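Local coordinates for protein endosialidase (PDB 4HIZ) that hydrolyses sialic acid polymers from within the chain, probably at both alpha-2,8 and alpha-2,9 linkages, as an endosialidase of bacteriophage phi92, at residues Tyr53-Gly58 with Arg415-Trp420; Leu388-Asn393 with Val453-Ile458; Val394-Leu399 with Glu424-Tyr429. All coordinates share one frame; numbering follows the deposited sequence.

Interaction 1: Tyr53-Gly58 with Arg415-Trp420; sequences YERIVG and RSFGEW
Arg-55 and Gly-418 mark the closest approach of two irregular loops, their CA atoms 8.8 Å apart, and a long side chain has to bridge the gap. That side chain is Arg-55. It leaves the backbone extended, with CG anti to the backbone N (chi1 -172°), and then bends at chi3 (76°). The bend lays the guanidinium flat against the tip of the turn formed by Ser-416 to Glu-419. CA of Gly-418 lies over one face of the guanidinium, 3.3 Å above its plane. The opposite face is covered by CD1 of Ile-56, 3.6 Å above the plane, so the flat group is held between the two loops. Gly-418 brings no side chain, which allows this close approach. Atom NH2 of Arg-55 also lies 3.1 Å from O of Gly-418. The same NH2 forms a salt bridge with Glu-421, one residue past the segment 415-420 in the same loop. Phe-417 packs beside the arginine stem. Its CZ is 3.7 Å from CD of Arg-55, and the ring and guanidinium planes are 66° apart. Within 53-58, N of Gly-58 donates a nearly straight hydrogen bond to OE1 of Glu-54 (2.9 Å), meeting it from above the carboxylate plane. This bond ties the two sides of the bend that carries Arg-55. Ser-416 to Glu-419 is a type II beta turn, and Gly-418 takes its third position with positive phi. The contact joins a loop of the N-terminal extension to the beta-propeller, where strands 49-53 and 61-64 continue the sheet containing 407-413 and 435-442.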
loop_
_atom_site.group_PDB
_atom_site.type_symbol
_atom_site.label_atom_id
_atom_site.label_comp_id
_atom_site.label_asym_id
_atom_site.label_seq_id
_atom_site.Cartn_x
_atom_site.Cartn_y
_atom_site.Cartn_z
ATOM N N TYR A 53 25.590 -34.250 -0.780
ATOM C CA TYR A 53 26.622 -33.701 -1.671
ATOM C C TYR A 53 27.722 -33.068 -0.825
ATOM O O TYR A 53 27.438 -32.378 0.165
ATOM C CB TYR A 53 25.976 -32.638 -2.585
ATOM C CG TYR A 53 26.968 -31.816 -3.389
ATOM C CD1 TYR A 53 27.867 -32.431 -4.260
ATOM C CD2 TYR A 53 26.989 -30.418 -3.289
ATOM C CE1 TYR A 53 28.793 -31.663 -5.006
ATOM C CE2 TYR A 53 27.881 -29.644 -4.031
ATOM C CZ TYR A 53 28.788 -30.270 -4.883
ATOM O OH TYR A 53 29.673 -29.506 -5.607
ATOM N N GLU A 54 28.980 -33.305 -1.195
ATOM C CA GLU A 54 30.111 -32.669 -0.501
ATOM C C GLU A 54 30.714 -31.535 -1.340
ATOM O O GLU A 54 31.714 -31.723 -2.054
ATOM C CB GLU A 54 31.196 -33.705 -0.169
ATOM C CG GLU A 54 30.703 -34.792 0.787
ATOM C CD GLU A 54 31.744 -35.852 1.124
ATOM O OE1 GLU A 54 32.959 -35.649 0.880
ATOM O OE2 GLU A 54 31.323 -36.908 1.652
ATOM N N ARG A 55 30.115 -30.352 -1.229
ATOM C CA ARG A 55 30.676 -29.148 -1.847
ATOM C C ARG A 55 32.129 -28.979 -1.404
ATOM O O ARG A 55 33.045 -28.717 -2.218
ATOM C CB ARG A 55 29.872 -27.917 -1.413
ATOM C CG ARG A 55 30.285 -26.645 -2.180
ATOM C CD ARG A 55 29.565 -25.398 -1.655
ATOM N NE ARG A 55 30.138 -24.948 -0.390
ATOM C CZ ARG A 55 31.146 -24.087 -0.272
ATOM N NH1 ARG A 55 31.706 -23.546 -1.370
ATOM N NH2 ARG A 55 31.595 -23.759 0.949
ATOM N N ILE A 56 32.329 -29.173 -0.098
ATOM C CA ILE A 56 33.646 -29.184 0.497
ATOM C C ILE A 56 33.930 -30.631 0.893
ATOM O O ILE A 56 33.127 -31.249 1.599
ATOM C CB ILE A 56 33.700 -28.282 1.746
ATOM C CG1 ILE A 56 33.339 -26.831 1.403
ATOM C CG2 ILE A 56 35.096 -28.339 2.395
ATOM C CD1 ILE A 56 34.231 -26.183 0.300
ATOM N N VAL A 57 35.049 -31.185 0.430
ATOM C CA VAL A 57 35.317 -32.599 0.683
ATOM C C VAL A 57 35.332 -32.911 2.173
ATOM O O VAL A 57 35.941 -32.186 2.954
ATOM C CB VAL A 57 36.644 -33.041 0.048
ATOM C CG1 VAL A 57 36.975 -34.469 0.459
ATOM C CG2 VAL A 57 36.550 -32.926 -1.481
ATOM N N GLY A 58 34.628 -33.974 2.564
ATOM C CA GLY A 58 34.589 -34.380 3.957
ATOM C C GLY A 58 33.462 -33.732 4.737
ATOM O O GLY A 58 33.292 -34.042 5.919
ATOM N N ARG A 415 25.779 -16.509 6.575
ATOM C CA ARG A 415 25.643 -15.071 6.322
ATOM C C ARG A 415 25.779 -14.761 4.825
ATOM O O ARG A 415 25.208 -13.778 4.331
ATOM C CB ARG A 415 26.756 -14.315 7.076
ATOM C CG ARG A 415 26.655 -14.484 8.585
ATOM C CD ARG A 415 25.629 -13.505 9.134
ATOM N NE ARG A 415 25.568 -13.732 10.557
ATOM C CZ ARG A 415 25.130 -12.874 11.447
ATOM N NH1 ARG A 415 24.637 -11.682 11.071
ATOM N NH2 ARG A 415 25.178 -13.245 12.717
ATOM N N SER A 416 26.574 -15.584 4.154
ATOM C CA SER A 416 26.803 -15.439 2.707
ATOM C C SER A 416 27.147 -16.813 2.161
ATOM O O SER A 416 27.569 -17.693 2.932
ATOM C CB SER A 416 27.930 -14.411 2.444
ATOM O OG SER A 416 28.172 -14.305 1.034
ATOM N N PHE A 417 26.965 -17.031 0.855
ATOM C CA PHE A 417 27.157 -18.360 0.329
ATOM C C PHE A 417 28.550 -18.929 0.642
ATOM O O PHE A 417 29.572 -18.242 0.494
ATOM C CB PHE A 417 26.969 -18.417 -1.201
ATOM C CG PHE A 417 27.170 -19.791 -1.731
ATOM C CD1 PHE A 417 26.225 -20.782 -1.477
ATOM C CD2 PHE A 417 28.351 -20.139 -2.391
ATOM C CE1 PHE A 417 26.426 -22.092 -1.915
ATOM C CE2 PHE A 417 28.559 -21.456 -2.815
ATOM C CZ PHE A 417 27.586 -22.428 -2.580
ATOM N N GLY A 418 28.569 -20.189 1.070
ATOM C CA GLY A 418 29.801 -20.943 1.193
ATOM C C GLY A 418 30.534 -20.731 2.520
ATOM O O GLY A 418 31.646 -21.244 2.680
ATOM N N GLU A 419 29.953 -19.982 3.453
ATOM C CA GLU A 419 30.608 -19.787 4.759
ATOM C C GLU A 419 30.263 -20.880 5.758
ATOM O O GLU A 419 30.892 -20.975 6.823
ATOM C CB GLU A 419 30.256 -18.421 5.365
ATOM C CG GLU A 419 30.710 -17.264 4.525
ATOM C CD GLU A 419 30.403 -15.914 5.158
ATOM O OE1 GLU A 419 29.883 -15.861 6.299
ATOM O OE2 GLU A 419 30.708 -14.889 4.519
ATOM N N TRP A 420 29.271 -21.711 5.441
ATOM C CA TRP A 420 28.774 -22.657 6.466
ATOM C C TRP A 420 29.845 -23.664 6.919
ATOM O O TRP A 420 30.044 -23.923 8.133
ATOM C CB TRP A 420 27.574 -23.447 5.932
ATOM C CG TRP A 420 26.951 -24.356 6.966
ATOM C CD1 TRP A 420 27.222 -25.677 7.136
ATOM C CD2 TRP A 420 25.901 -24.031 7.904
ATOM N NE1 TRP A 420 26.447 -26.193 8.159
ATOM C CE2 TRP A 420 25.611 -25.205 8.627
ATOM C CE3 TRP A 420 25.212 -22.857 8.219
ATOM C CZ2 TRP A 420 24.655 -25.239 9.662
ATOM C CZ3 TRP A 420 24.245 -22.891 9.223
ATOM C CH2 TRP A 420 23.985 -24.073 9.938
#

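Interaction 2: Leu388-Asn393 with Val453-Ile458; sequences LRFPNN and VQWFNI
Phe-390 and Pro-391 form two neighbouring bumps that meet Trp-455 and Val-453 on the other segment. The backbones stay well apart, with CA of Phe-390 7.6 Å from CA of Val-453, and side chains fill the space between. Phe-390 presents the CD2-CE2 side of its ring to the indole. CE2 of Phe-390 is 3.6 Å from CZ2 of Trp-455, and the two side chains cross at about a right angle. The phenyl ring and the six-membered ring of the indole are turned 32° apart, their centroids 5.3 Å from each other. The edge of the phenyl ring and one face of the indole form a hollow. CG2 of Val-453 sits in the angle between them, toward the rim of the indole. The other methyl, CG1, is turned to Pro-391 and rests on the CD-CG side of the proline ring, 3.7 Å from CD. Chi1 of 63° places CG1 between the backbone N and the carbonyl carbon, leaving one branch of the valine for each partner. One water fills the polar end of the junction. It accepts a hydrogen bond from NE1 of Trp-455 (2.9 Å) in the indole plane and donates one to O of Pro-391 (2.8 Å). This satisfies the indole N-H. The segment 388-393 runs off the outermost strand, 386-389, of one four-stranded antiparallel sheet. Trp-455 lies by strand 456-460 of the mixed sheet, packed on strands 61-64 and 435-442 and edge-to-face with Trp-420.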
loop_
_atom_site.group_PDB
_atom_site.type_symbol
_atom_site.label_atom_id
_atom_site.label_comp_id
_atom_site.label_asym_id
_atom_site.label_seq_id
_atom_site.Cartn_x
_atom_site.Cartn_y
_atom_site.Cartn_z
ATOM N N LEU A 388 27.126 -31.786 23.437
ATOM C CA LEU A 388 27.408 -32.433 22.164
ATOM C C LEU A 388 27.893 -31.357 21.183
ATOM O O LEU A 388 27.105 -30.497 20.768
ATOM C CB LEU A 388 26.130 -33.074 21.601
ATOM C CG LEU A 388 25.582 -34.328 22.304
ATOM C CD1 LEU A 388 24.183 -34.657 21.787
ATOM C CD2 LEU A 388 26.519 -35.511 22.062
ATOM N N ARG A 389 29.165 -31.396 20.812
ATOM C CA ARG A 389 29.668 -30.440 19.832
ATOM C C ARG A 389 29.175 -30.823 18.439
ATOM O O ARG A 389 29.271 -31.988 18.043
ATOM C CB ARG A 389 31.206 -30.475 19.852
ATOM C CG ARG A 389 31.858 -29.476 18.890
ATOM C CD ARG A 389 31.943 -28.099 19.506
ATOM N NE ARG A 389 32.899 -28.053 20.625
ATOM C CZ ARG A 389 33.238 -26.934 21.249
ATOM N NH1 ARG A 389 32.685 -25.766 20.908
ATOM N NH2 ARG A 389 34.145 -26.967 22.232
ATOM N N PHE A 390 28.647 -29.870 17.676
ATOM C CA PHE A 390 28.428 -30.168 16.257
ATOM C C PHE A 390 29.774 -30.294 15.562
ATOM O O PHE A 390 30.684 -29.524 15.841
ATOM C CB PHE A 390 27.601 -29.080 15.557
ATOM C CG PHE A 390 26.137 -29.090 15.911
ATOM C CD1 PHE A 390 25.675 -28.360 17.006
ATOM C CD2 PHE A 390 25.224 -29.801 15.119
ATOM C CE1 PHE A 390 24.332 -28.349 17.342
ATOM C CE2 PHE A 390 23.838 -29.790 15.443
ATOM C CZ PHE A 390 23.406 -29.045 16.540
ATOM N N PRO A 391 29.917 -31.278 14.663
ATOM C CA PRO A 391 31.199 -31.397 13.960
ATOM C C PRO A 391 31.361 -30.230 12.963
ATOM O O PRO A 391 30.383 -29.542 12.605
ATOM C CB PRO A 391 31.058 -32.729 13.197
ATOM C CG PRO A 391 29.590 -32.876 12.982
ATOM C CD PRO A 391 28.955 -32.313 14.249
ATOM N N ASN A 392 32.601 -29.984 12.569
ATOM C CA ASN A 392 32.883 -29.095 11.445
ATOM C C ASN A 392 32.700 -27.585 11.703
ATOM O O ASN A 392 32.460 -26.835 10.758
ATOM C CB ASN A 392 32.128 -29.532 10.185
ATOM C CG ASN A 392 32.521 -30.929 9.725
ATOM O OD1 ASN A 392 31.662 -31.783 9.470
ATOM N ND2 ASN A 392 33.807 -31.150 9.573
ATOM N N ASN A 393 32.866 -27.153 12.958
ATOM C CA ASN A 393 32.988 -25.722 13.305
ATOM C C ASN A 393 31.800 -24.900 12.779
ATOM O O ASN A 393 31.974 -23.980 11.972
ATOM C CB ASN A 393 34.307 -25.107 12.769
ATOM C CG ASN A 393 35.553 -25.861 13.228
ATOM O OD1 ASN A 393 35.486 -26.779 14.057
ATOM N ND2 ASN A 393 36.718 -25.452 12.701
ATOM N N VAL A 453 25.589 -35.935 12.094
ATOM C CA VAL A 453 24.476 -35.007 11.904
ATOM C C VAL A 453 24.214 -34.736 10.423
ATOM O O VAL A 453 25.157 -34.555 9.625
ATOM C CB VAL A 453 24.655 -33.676 12.700
ATOM C CG1 VAL A 453 25.881 -32.902 12.233
ATOM C CG2 VAL A 453 23.374 -32.808 12.598
ATOM N N GLN A 454 22.931 -34.755 10.067
ATOM C CA GLN A 454 22.494 -34.510 8.703
ATOM C C GLN A 454 21.833 -33.130 8.656
ATOM O O GLN A 454 20.704 -32.942 9.123
ATOM C CB GLN A 454 21.521 -35.598 8.259
ATOM C CG GLN A 454 21.064 -35.382 6.826
ATOM C CD GLN A 454 20.298 -36.548 6.259
ATOM O OE1 GLN A 454 19.739 -37.353 7.000
ATOM N NE2 GLN A 454 20.289 -36.661 4.934
ATOM N N TRP A 455 22.549 -32.153 8.112
ATOM C CA TRP A 455 21.952 -30.845 7.865
ATOM C C TRP A 455 21.300 -30.791 6.483
ATOM O O TRP A 455 21.916 -31.168 5.469
ATOM C CB TRP A 455 23.036 -29.774 7.900
ATOM C CG TRP A 455 23.637 -29.473 9.271
ATOM C CD1 TRP A 455 24.901 -29.822 9.732
ATOM C CD2 TRP A 455 23.056 -28.649 10.274
ATOM N NE1 TRP A 455 25.100 -29.290 10.985
ATOM C CE2 TRP A 455 23.995 -28.552 11.336
ATOM C CE3 TRP A 455 21.836 -27.974 10.379
ATOM C CZ2 TRP A 455 23.749 -27.800 12.482
ATOM C CZ3 TRP A 455 21.581 -27.227 11.503
ATOM C CH2 TRP A 455 22.534 -27.142 12.562
ATOM N N PHE A 456 20.043 -30.345 6.456
ATOM C CA PHE A 456 19.301 -30.196 5.213
ATOM C C PHE A 456 19.244 -28.724 4.815
ATOM O O PHE A 456 18.760 -27.898 5.578
ATOM C CB PHE A 456 17.853 -30.669 5.427
ATOM C CG PHE A 456 17.720 -32.139 5.759
ATOM C CD1 PHE A 456 17.545 -33.076 4.733
ATOM C CD2 PHE A 456 17.666 -32.571 7.093
ATOM C CE1 PHE A 456 17.391 -34.435 5.015
ATOM C CE2 PHE A 456 17.511 -33.926 7.390
ATOM C CZ PHE A 456 17.359 -34.850 6.362
ATOM N N ASN A 457 19.733 -28.410 3.616
ATOM C CA ASN A 457 19.530 -27.084 3.014
ATOM C C ASN A 457 18.088 -27.035 2.506
ATOM O O ASN A 457 17.738 -27.743 1.536
ATOM C CB ASN A 457 20.553 -26.922 1.869
ATOM C CG ASN A 457 20.438 -25.591 1.126
ATOM O OD1 ASN A 457 19.851 -24.576 1.610
ATOM N ND2 ASN A 457 20.974 -25.591 -0.070
ATOM N N ILE A 458 17.251 -26.251 3.195
ATOM C CA ILE A 458 15.797 -26.237 2.945
ATOM C C ILE A 458 15.309 -25.008 2.153
ATOM O O ILE A 458 14.189 -25.016 1.615
ATOM C CB ILE A 458 15.029 -26.293 4.273
ATOM C CG1 ILE A 458 15.599 -25.281 5.298
ATOM C CG2 ILE A 458 15.165 -27.699 4.859
ATOM C CD1 ILE A 458 14.605 -24.989 6.450
HETATM O O HOH W 1 27.888 -29.974 11.465
#

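Interaction 3: Val394-Leu399 with Glu424-Tyr429; sequences VHHTNL and ELDNRY. With EDO (1,2-ethanediol), chain O.
His-396 and Asp-426 make the one direct hydrogen bond between these loops. NE2 of His-396 donates to OD1 of Asp-426 over 3.0 Å, with a bent N-H...O angle of 145°. Both residues turn CG anti to the carbonyl carbon (chi1 -70°), bringing NE2 to OD1. The acceptor lies in the imidazole plane and is met on its syn side. The ring and carboxylate planes are 60° apart.

A water adds a second link. It donates to OD1 of Asp-426 (2.8 Å) and to O of Glu-424 (2.8 Å), and lies at the edge of the His-395 ring, 2.8 Å from NE2. OD1 of Asp-426 has two partners. ND1 of His-395 is bonded to O of Asn-393, which fixes the ring's rotation.

This is a histidine-carboxylate hydrogen bond between two propeller loops. One, holding 394-399, crosses from the outer strand 386-389 of one sheet to strand 401-404 of the next; the other joins 407-413 to 435-442.

Packing holds the His-396 ring on both faces. CD2 of His-395 sits 3.4 Å from its plane, over its centre. C1 of 1,2-ethanediol, probably from the crystallisation liquor, covers the opposite face.

The same diol is gripped by Arg-428, whose NH2 donates to O2 (2.9 Å). NH1 adds a weak bond. NE of Arg-428 forms a salt bridge with Glu-419. Tyr-429 makes a cation-pi contact with Arg-187 of the second subunit.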
loop_
_atom_site.group_PDB
_atom_site.type_symbol
_atom_site.label_atom_id
_atom_site.label_comp_id
_atom_site.label_asym_id
_atom_site.label_seq_id
_atom_site.Cartn_x
_atom_site.Cartn_y
_atom_site.Cartn_z
ATOM N N VAL A 394 30.589 -25.251 13.204
ATOM C CA VAL A 394 29.407 -24.476 12.801
ATOM C C VAL A 394 29.567 -23.088 13.435
ATOM O O VAL A 394 29.830 -22.966 14.634
ATOM C CB VAL A 394 28.101 -25.187 13.240
ATOM C CG1 VAL A 394 26.850 -24.369 12.858
ATOM C CG2 VAL A 394 28.012 -26.633 12.603
ATOM N N HIS A 395 29.440 -22.040 12.623
ATOM C CA HIS A 395 29.792 -20.698 13.065
ATOM C C HIS A 395 28.933 -19.606 12.406
ATOM O O HIS A 395 28.303 -19.830 11.354
ATOM C CB HIS A 395 31.299 -20.444 12.816
ATOM C CG HIS A 395 31.667 -20.470 11.367
ATOM N ND1 HIS A 395 31.780 -21.639 10.646
ATOM C CD2 HIS A 395 31.954 -19.467 10.505
ATOM C CE1 HIS A 395 32.114 -21.356 9.394
ATOM N NE2 HIS A 395 32.225 -20.043 9.284
ATOM N N HIS A 396 28.896 -18.451 13.064
ATOM C CA HIS A 396 28.305 -17.191 12.583
ATOM C C HIS A 396 26.808 -17.124 12.677
ATOM O O HIS A 396 26.208 -16.060 12.389
ATOM C CB HIS A 396 28.708 -16.837 11.130
ATOM C CG HIS A 396 30.137 -16.437 10.979
ATOM N ND1 HIS A 396 30.982 -16.194 12.047
ATOM C CD2 HIS A 396 30.866 -16.219 9.859
ATOM C CE1 HIS A 396 32.182 -15.865 11.587
ATOM N NE2 HIS A 396 32.136 -15.872 10.263
ATOM N N THR A 397 26.205 -18.243 13.071
ATOM C CA THR A 397 24.737 -18.285 13.166
ATOM C C THR A 397 24.314 -18.724 14.561
ATOM O O THR A 397 24.903 -19.658 15.138
ATOM C CB THR A 397 24.114 -19.207 12.063
ATOM O OG1 THR A 397 22.683 -19.178 12.157
ATOM C CG2 THR A 397 24.550 -20.667 12.186
ATOM N N ASN A 398 23.276 -18.078 15.099
ATOM C CA ASN A 398 22.582 -18.711 16.217
ATOM C C ASN A 398 21.798 -19.909 15.678
ATOM O O ASN A 398 21.543 -20.005 14.470
ATOM C CB ASN A 398 21.685 -17.728 17.003
ATOM C CG ASN A 398 20.518 -17.230 16.191
ATOM O OD1 ASN A 398 20.683 -16.957 15.028
ATOM N ND2 ASN A 398 19.364 -17.091 16.788
ATOM N N LEU A 399 21.401 -20.812 16.569
ATOM C CA LEU A 399 20.743 -22.059 16.176
ATOM C C LEU A 399 19.434 -22.228 16.947
ATOM O O LEU A 399 19.342 -23.029 17.887
ATOM C CB LEU A 399 21.642 -23.274 16.436
ATOM C CG LEU A 399 22.926 -23.362 15.576
ATOM C CD1 LEU A 399 23.698 -24.657 15.923
ATOM C CD2 LEU A 399 22.591 -23.364 14.095
ATOM N N GLU A 424 35.991 -22.637 6.119
ATOM C CA GLU A 424 35.758 -21.770 4.973
ATOM C C GLU A 424 35.874 -20.310 5.353
ATOM O O GLU A 424 35.459 -19.909 6.447
ATOM C CB GLU A 424 34.370 -22.023 4.377
ATOM C CG GLU A 424 34.286 -23.328 3.662
ATOM C CD GLU A 424 35.273 -23.397 2.509
ATOM O OE1 GLU A 424 35.178 -22.565 1.571
ATOM O OE2 GLU A 424 36.130 -24.296 2.524
ATOM N N LEU A 425 36.416 -19.499 4.445
ATOM C CA LEU A 425 36.592 -18.079 4.721
ATOM C C LEU A 425 35.316 -17.284 4.498
ATOM O O LEU A 425 34.400 -17.722 3.790
ATOM C CB LEU A 425 37.696 -17.500 3.837
ATOM C CG LEU A 425 39.058 -18.195 4.027
ATOM C CD1 LEU A 425 40.127 -17.537 3.168
ATOM C CD2 LEU A 425 39.474 -18.191 5.502
ATOM N N ASP A 426 35.246 -16.104 5.104
ATOM C CA ASP A 426 34.066 -15.266 4.881
ATOM C C ASP A 426 34.070 -14.862 3.397
ATOM O O ASP A 426 35.137 -14.695 2.751
ATOM C CB ASP A 426 34.098 -14.027 5.766
ATOM C CG ASP A 426 33.885 -14.346 7.234
ATOM O OD1 ASP A 426 33.543 -15.511 7.584
ATOM O OD2 ASP A 426 34.052 -13.411 8.047
ATOM N N ASN A 427 32.877 -14.704 2.850
ATOM C CA ASN A 427 32.678 -14.452 1.413
ATOM C C ASN A 427 31.798 -13.219 1.237
ATOM O O ASN A 427 30.632 -13.324 0.811
ATOM C CB ASN A 427 32.002 -15.676 0.793
ATOM C CG ASN A 427 31.813 -15.565 -0.708
ATOM O OD1 ASN A 427 32.585 -14.865 -1.408
ATOM N ND2 ASN A 427 30.793 -16.261 -1.224
ATOM N N ARG A 428 32.339 -12.044 1.545
ATOM C CA ARG A 428 31.531 -10.830 1.566
ATOM C C ARG A 428 31.890 -9.957 0.364
ATOM O O ARG A 428 32.823 -10.280 -0.416
ATOM C CB ARG A 428 31.783 -10.067 2.878
ATOM C CG ARG A 428 31.560 -10.936 4.116
ATOM C CD ARG A 428 30.050 -11.408 4.227
ATOM N NE ARG A 428 29.970 -12.421 5.288
ATOM C CZ ARG A 428 29.801 -12.138 6.580
ATOM N NH1 ARG A 428 29.562 -10.884 6.975
ATOM N NH2 ARG A 428 29.832 -13.116 7.476
ATOM N N TYR A 429 31.150 -8.853 0.217
ATOM C CA TYR A 429 31.457 -7.809 -0.782
ATOM C C TYR A 429 31.073 -8.195 -2.204
ATOM O O TYR A 429 31.519 -7.557 -3.156
ATOM C CB TYR A 429 32.928 -7.357 -0.707
ATOM C CG TYR A 429 33.363 -6.915 0.659
ATOM C CD1 TYR A 429 32.859 -5.745 1.238
ATOM C CD2 TYR A 429 34.292 -7.657 1.373
ATOM C CE1 TYR A 429 33.310 -5.300 2.491
ATOM C CE2 TYR A 429 34.736 -7.236 2.621
ATOM C CZ TYR A 429 34.237 -6.070 3.173
ATOM O OH TYR A 429 34.684 -5.646 4.404
HETATM C C1 EDO O . 30.458 -12.726 11.807
HETATM O O1 EDO O . 30.962 -11.392 11.814
HETATM C C2 EDO O . 29.015 -12.662 11.362
HETATM O O2 EDO O . 28.995 -12.058 10.071
HETATM O O HOH W 2 33.307 -18.283 7.334
#

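The three contacts cluster at one side of the chain. The centre of interaction 1 lies about 12 Å from that of interaction 2 and about 10 Å from that of interaction 3; interactions 2 and 3 are about 14 Å apart. Segments 388-393 and 394-399 are continuous, and together they cross from one propeller sheet to the next. Along the chain, interaction 3 nests inside interaction 2, while interaction 1 crosses both. The contacts touch: OG of Ser-416 probably hydrogen-bonds O of Asn-427, and Leu-399 meets both Phe-390 and Trp-455. Only interaction 1 joins the N-terminal extension to the propeller; the other two lie within the propeller range beside the same mixed sheet.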